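Local coordinates for protein glutathione S-Transferase (Caenorhabditis elegans, PDB 1YQ1) that probably catalyses the conjugation of glutathione to electrophilic halide-bearing substrates, as a sigma-class glutathione transferase, at residues Leu95-Phe106 against Arg123-Tyr134. Residues are numbered along the deposited sequence; the frame is centred on the assembly and turned at random.
Sequences LFKDFLAEFKKF and RSEFFLPARNTY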
loop_
_atom_site.group_PDB
_atom_site.type_symbol
_atom_site.label_atom_id
_atom_site.label_comp_id
_atom_site.label_asym_id
_atom_site.label_seq_id
_atom_site.Cartn_x
_atom_site.Cartn_y
_atom_site.Cartn_z
ATOM N N LEU A 95 -1.789 -3.355 6.072
ATOM C CA LEU A 95 -2.325 -4.650 6.480
ATOM C C LEU A 95 -3.681 -4.864 5.820
ATOM O O LEU A 95 -3.933 -5.896 5.196
ATOM C CB LEU A 95 -2.477 -4.704 8.006
ATOM C CG LEU A 95 -2.985 -6.056 8.492
ATOM C CD1 LEU A 95 -1.891 -7.073 8.338
ATOM C CD2 LEU A 95 -3.460 -5.953 9.924
ATOM N N PHE A 96 -4.551 -3.877 5.982
ATOM C CA PHE A 96 -5.882 -3.907 5.399
ATOM C C PHE A 96 -5.760 -4.259 3.920
ATOM O O PHE A 96 -6.479 -5.120 3.401
ATOM C CB PHE A 96 -6.528 -2.526 5.556
ATOM C CG PHE A 96 -7.509 -2.179 4.474
ATOM C CD1 PHE A 96 -8.761 -2.768 4.433
ATOM C CD2 PHE A 96 -7.178 -1.241 3.498
ATOM C CE1 PHE A 96 -9.671 -2.419 3.433
ATOM C CE2 PHE A 96 -8.077 -0.894 2.504
ATOM C CZ PHE A 96 -9.321 -1.479 2.472
ATOM N N LYS A 97 -4.835 -3.581 3.255
ATOM C CA LYS A 97 -4.600 -3.782 1.842
ATOM C C LYS A 97 -4.191 -5.226 1.572
ATOM O O LYS A 97 -4.734 -5.872 0.670
ATOM C CB LYS A 97 -3.518 -2.826 1.379
ATOM C CG LYS A 97 -3.841 -2.104 0.100
ATOM C CD LYS A 97 -5.058 -1.215 0.225
ATOM C CE LYS A 97 -5.245 -0.407 -1.057
ATOM N NZ LYS A 97 -4.085 0.496 -1.340
ATOM N N ASP A 98 -3.233 -5.738 2.343
ATOM C CA ASP A 98 -2.811 -7.118 2.157
ATOM C C ASP A 98 -4.045 -7.987 2.293
ATOM O O ASP A 98 -4.246 -8.906 1.510
ATOM C CB ASP A 98 -1.798 -7.554 3.216
ATOM C CG ASP A 98 -0.407 -7.026 2.962
ATOM O OD1 ASP A 98 -0.193 -6.363 1.922
ATOM O OD2 ASP A 98 0.477 -7.281 3.812
ATOM N N PHE A 99 -4.866 -7.697 3.299
ATOM C CA PHE A 99 -6.075 -8.475 3.514
ATOM C C PHE A 99 -7.026 -8.319 2.359
ATOM O O PHE A 99 -7.508 -9.312 1.811
ATOM C CB PHE A 99 -6.829 -8.042 4.760
ATOM C CG PHE A 99 -8.194 -8.666 4.866
ATOM C CD1 PHE A 99 -8.331 -10.022 5.137
ATOM C CD2 PHE A 99 -9.336 -7.911 4.651
ATOM C CE1 PHE A 99 -9.584 -10.615 5.193
ATOM C CE2 PHE A 99 -10.600 -8.498 4.703
ATOM C CZ PHE A 99 -10.722 -9.851 4.974
ATOM N N LEU A 100 -7.331 -7.072 2.016
ATOM C CA LEU A 100 -8.238 -6.814 0.914
ATOM C C LEU A 100 -7.893 -7.751 -0.244
ATOM O O LEU A 100 -8.750 -8.483 -0.739
ATOM C CB LEU A 100 -8.144 -5.359 0.469
ATOM C CG LEU A 100 -9.211 -5.015 -0.567
ATOM C CD1 LEU A 100 -10.575 -5.388 -0.005
ATOM C CD2 LEU A 100 -9.154 -3.547 -0.932
ATOM N N ALA A 101 -6.632 -7.753 -0.656
ATOM C CA ALA A 101 -6.211 -8.631 -1.737
ATOM C C ALA A 101 -6.653 -10.085 -1.533
ATOM O O ALA A 101 -6.869 -10.809 -2.496
ATOM C CB ALA A 101 -4.705 -8.568 -1.894
ATOM N N GLU A 102 -6.781 -10.528 -0.292
ATOM C CA GLU A 102 -7.211 -11.900 -0.065
ATOM C C GLU A 102 -8.709 -11.981 -0.298
ATOM O O GLU A 102 -9.189 -12.885 -0.982
ATOM C CB GLU A 102 -6.886 -12.367 1.363
ATOM C CG GLU A 102 -5.406 -12.319 1.704
ATOM C CD GLU A 102 -4.534 -13.090 0.719
ATOM O OE1 GLU A 102 -5.015 -14.106 0.172
ATOM O OE2 GLU A 102 -3.365 -12.682 0.502
ATOM N N PHE A 103 -9.445 -11.028 0.264
ATOM C CA PHE A 103 -10.896 -11.002 0.112
ATOM C C PHE A 103 -11.317 -11.082 -1.343
ATOM O O PHE A 103 -12.255 -11.808 -1.683
ATOM C CB PHE A 103 -11.488 -9.733 0.712
ATOM C CG PHE A 103 -12.954 -9.578 0.442
ATOM C CD1 PHE A 103 -13.854 -10.547 0.873
ATOM C CD2 PHE A 103 -13.434 -8.475 -0.263
ATOM C CE1 PHE A 103 -15.207 -10.423 0.607
ATOM C CE2 PHE A 103 -14.786 -8.339 -0.534
ATOM C CZ PHE A 103 -15.676 -9.315 -0.099
ATOM N N LYS A 104 -10.644 -10.317 -2.197
ATOM C CA LYS A 104 -10.967 -10.333 -3.611
ATOM C C LYS A 104 -10.716 -11.759 -4.066
ATOM O O LYS A 104 -11.583 -12.397 -4.667
ATOM C CB LYS A 104 -10.063 -9.367 -4.373
ATOM C CG LYS A 104 -9.908 -7.997 -3.717
ATOM C CD LYS A 104 -11.225 -7.208 -3.626
ATOM C CE LYS A 104 -11.234 -5.992 -4.564
ATOM N NZ LYS A 104 -10.063 -5.075 -4.358
ATOM N N LYS A 105 -9.524 -12.259 -3.742
ATOM C CA LYS A 105 -9.118 -13.618 -4.091
ATOM C C LYS A 105 -10.158 -14.643 -3.699
ATOM O O LYS A 105 -10.122 -15.763 -4.165
ATOM C CB LYS A 105 -7.796 -13.980 -3.410
ATOM C CG LYS A 105 -6.564 -13.783 -4.279
ATOM C CD LYS A 105 -5.315 -14.340 -3.609
ATOM C CE LYS A 105 -4.213 -14.573 -4.627
ATOM N NZ LYS A 105 -4.644 -15.538 -5.694
ATOM N N PHE A 106 -11.080 -14.258 -2.832
ATOM C CA PHE A 106 -12.126 -15.167 -2.391
ATOM C C PHE A 106 -13.400 -14.890 -3.163
ATOM O O PHE A 106 -13.869 -15.742 -3.908
ATOM C CB PHE A 106 -12.407 -14.985 -0.908
ATOM C CG PHE A 106 -13.337 -16.011 -0.344
ATOM C CD1 PHE A 106 -13.157 -17.364 -0.634
ATOM C CD2 PHE A 106 -14.371 -15.638 0.508
ATOM C CE1 PHE A 106 -13.996 -18.335 -0.077
ATOM C CE2 PHE A 106 -15.216 -16.598 1.070
ATOM C CZ PHE A 106 -15.029 -17.949 0.777
ATOM N N ARG A 123 -10.885 -23.349 -0.399
ATOM C CA ARG A 123 -10.352 -22.023 -0.650
ATOM C C ARG A 123 -10.852 -21.181 0.514
ATOM O O ARG A 123 -10.227 -20.205 0.913
ATOM C CB ARG A 123 -10.881 -21.478 -1.973
ATOM C CG ARG A 123 -10.257 -20.156 -2.384
ATOM C CD ARG A 123 -8.769 -20.301 -2.609
ATOM N NE ARG A 123 -8.121 -19.037 -2.961
ATOM C CZ ARG A 123 -8.020 -17.982 -2.150
ATOM N NH1 ARG A 123 -8.530 -18.024 -0.924
ATOM N NH2 ARG A 123 -7.393 -16.884 -2.561
ATOM N N SER A 124 -11.988 -21.595 1.062
ATOM C CA SER A 124 -12.603 -20.921 2.198
ATOM C C SER A 124 -11.853 -21.278 3.495
ATOM O O SER A 124 -12.086 -20.668 4.532
ATOM C CB SER A 124 -14.079 -21.329 2.298
ATOM O OG SER A 124 -14.824 -20.431 3.099
ATOM N N GLU A 125 -10.959 -22.271 3.422
ATOM C CA GLU A 125 -10.128 -22.726 4.555
ATOM C C GLU A 125 -8.710 -22.446 4.068
ATOM O O GLU A 125 -7.820 -23.298 4.091
ATOM C CB GLU A 125 -10.302 -24.222 4.781
ATOM C CG GLU A 125 -11.731 -24.747 4.589
ATOM C CD GLU A 125 -12.776 -23.980 5.399
ATOM O OE1 GLU A 125 -12.416 -22.986 6.078
ATOM O OE2 GLU A 125 -13.965 -24.375 5.350
ATOM N N PHE A 126 -8.536 -21.202 3.633
ATOM C CA PHE A 126 -7.322 -20.665 3.014
ATOM C C PHE A 126 -7.596 -19.154 3.226
ATOM O O PHE A 126 -6.692 -18.350 3.488
ATOM C CB PHE A 126 -7.411 -21.090 1.539
ATOM C CG PHE A 126 -6.264 -20.685 0.671
ATOM C CD1 PHE A 126 -5.979 -19.345 0.440
ATOM C CD2 PHE A 126 -5.561 -21.651 -0.035
ATOM C CE1 PHE A 126 -5.008 -18.975 -0.498
ATOM C CE2 PHE A 126 -4.587 -21.296 -0.973
ATOM C CZ PHE A 126 -4.307 -19.958 -1.214
ATOM N N PHE A 127 -8.878 -18.797 3.133
ATOM C CA PHE A 127 -9.339 -17.426 3.320
ATOM C C PHE A 127 -9.450 -17.100 4.803
ATOM O O PHE A 127 -9.014 -16.036 5.247
ATOM C CB PHE A 127 -10.705 -17.227 2.667
ATOM C CG PHE A 127 -11.383 -15.951 3.072
ATOM C CD1 PHE A 127 -10.942 -14.730 2.582
ATOM C CD2 PHE A 127 -12.435 -15.964 3.983
ATOM C CE1 PHE A 127 -11.531 -13.542 2.991
ATOM C CE2 PHE A 127 -13.033 -14.779 4.400
ATOM C CZ PHE A 127 -12.579 -13.564 3.904
ATOM N N LEU A 128 -10.047 -18.012 5.566
ATOM C CA LEU A 128 -10.203 -17.821 7.008
ATOM C C LEU A 128 -8.868 -17.634 7.728
ATOM O O LEU A 128 -8.732 -16.756 8.582
ATOM C CB LEU A 128 -10.951 -19.004 7.626
ATOM C CG LEU A 128 -12.446 -19.070 7.303
ATOM C CD1 LEU A 128 -12.989 -20.434 7.672
ATOM C CD2 LEU A 128 -13.184 -17.965 8.043
ATOM N N PRO A 129 -7.867 -18.471 7.413
ATOM C CA PRO A 129 -6.565 -18.329 8.071
ATOM C C PRO A 129 -5.946 -16.961 7.781
ATOM O O PRO A 129 -5.046 -16.512 8.488
ATOM C CB PRO A 129 -5.753 -19.486 7.491
ATOM C CG PRO A 129 -6.394 -19.728 6.160
ATOM C CD PRO A 129 -7.857 -19.599 6.466
ATOM N N ALA A 130 -6.431 -16.308 6.729
ATOM C CA ALA A 130 -5.952 -14.980 6.362
ATOM C C ALA A 130 -6.901 -14.027 7.069
ATOM O O ALA A 130 -6.500 -13.039 7.684
ATOM C CB ALA A 130 -6.037 -14.790 4.851
ATOM N N ARG A 131 -8.177 -14.368 6.975
ATOM C CA ARG A 131 -9.251 -13.608 7.580
ATOM C C ARG A 131 -8.957 -13.428 9.067
ATOM O O ARG A 131 -8.867 -12.307 9.561
ATOM C CB ARG A 131 -10.567 -14.372 7.383
ATOM C CG ARG A 131 -11.835 -13.530 7.401
ATOM C CD ARG A 131 -12.036 -12.824 8.722
ATOM N NE ARG A 131 -13.365 -13.065 9.279
ATOM C CZ ARG A 131 -13.790 -14.237 9.749
ATOM N NH1 ARG A 131 -12.995 -15.300 9.736
ATOM N NH2 ARG A 131 -15.016 -14.345 10.239
ATOM N N ASN A 132 -8.791 -14.537 9.774
ATOM C CA ASN A 132 -8.529 -14.484 11.204
ATOM C C ASN A 132 -7.234 -13.783 11.578
ATOM O O ASN A 132 -7.244 -12.880 12.412
ATOM C CB ASN A 132 -8.554 -15.891 11.791
ATOM C CG ASN A 132 -9.900 -16.570 11.607
ATOM O OD1 ASN A 132 -10.956 -15.938 11.746
ATOM N ND2 ASN A 132 -9.873 -17.867 11.303
ATOM N N THR A 133 -6.123 -14.200 10.980
ATOM C CA THR A 133 -4.843 -13.564 11.265
ATOM C C THR A 133 -5.093 -12.068 11.282
ATOM O O THR A 133 -4.855 -11.390 12.277
ATOM C CB THR A 133 -3.804 -13.881 10.174
ATOM O OG1 THR A 133 -3.408 -15.252 10.281
ATOM C CG2 THR A 133 -2.578 -12.997 10.320
ATOM N N TYR A 134 -5.591 -11.577 10.155
ATOM C CA TYR A 134 -5.927 -10.173 9.969
ATOM C C TYR A 134 -6.716 -9.666 11.177
ATOM O O TYR A 134 -6.308 -8.729 11.854
ATOM C CB TYR A 134 -6.765 -10.036 8.689
ATOM C CG TYR A 134 -7.353 -8.664 8.428
ATOM C CD1 TYR A 134 -6.540 -7.600 8.065
ATOM C CD2 TYR A 134 -8.726 -8.444 8.519
ATOM C CE1 TYR A 134 -7.071 -6.352 7.792
ATOM C CE2 TYR A 134 -9.270 -7.204 8.254
ATOM C CZ TYR A 134 -8.438 -6.154 7.887
ATOM O OH TYR A 134 -8.956 -4.904 7.600
HETATM O O HOH W 1 -4.411 -16.979 1.771
#
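Phe-99 and Tyr-134 lie face over face in an offset stack, ring centres 4.0 Å apart and planes 9° from parallel. A chi1 of 170°, which puts CG opposite the backbone N, lays the Phe-99 ring over the tyrosine face. Phe-99 CB sits over the same face, a CH-pi contact 3.6 Å from the Tyr-134 ring centroid. Leu-95 CG meets the edge of the Tyr-134 ring, whose OH reaches the edge of Phe-96, 3.8 Å from its CD1. Phe-99 is a knob in the hole formed by Phe-127, Ala-130, Arg-131 and Tyr-134. A second offset stack joins Phe-106 and Phe-127, centroids 4.5 Å apart, with Arg-131 CB against the other face of Phe-127. That ring's CE1 links the two stacks, lying 4.1 Å from Phe-99 CE1 and at the edge of Phe-103. Leu-169 of helix 157-171 touches Phe-99 and Phe-103, while Leu-174 packs on Phe-103, Phe-106 and Phe-127.

Outward, Glu-102 CG meets Ala-130 CB at 4.1 Å, and a water links the carboxylate weakly through OE1 to Phe-126 O. At the polar edge, the Arg-123 guanidinium lies between the Phe-126 ring on one face and Lys-105 O on the other. Its NH2 stays 4.6 Å from Glu-102 OE1, short of a salt bridge, yet this acid may partly offset the charge of Arg-123, whose NH2 also has the like-charged Lys-105 NZ nearby.

Segments 95-106 and 123-134 run antiparallel, crossing at -158° with a closest axis approach of 10.0 Å. Such aromatic-rich packing between the long helices 83-109 and 121-144 belongs to the all-helical C-terminal domain of the glutathione transferase fold.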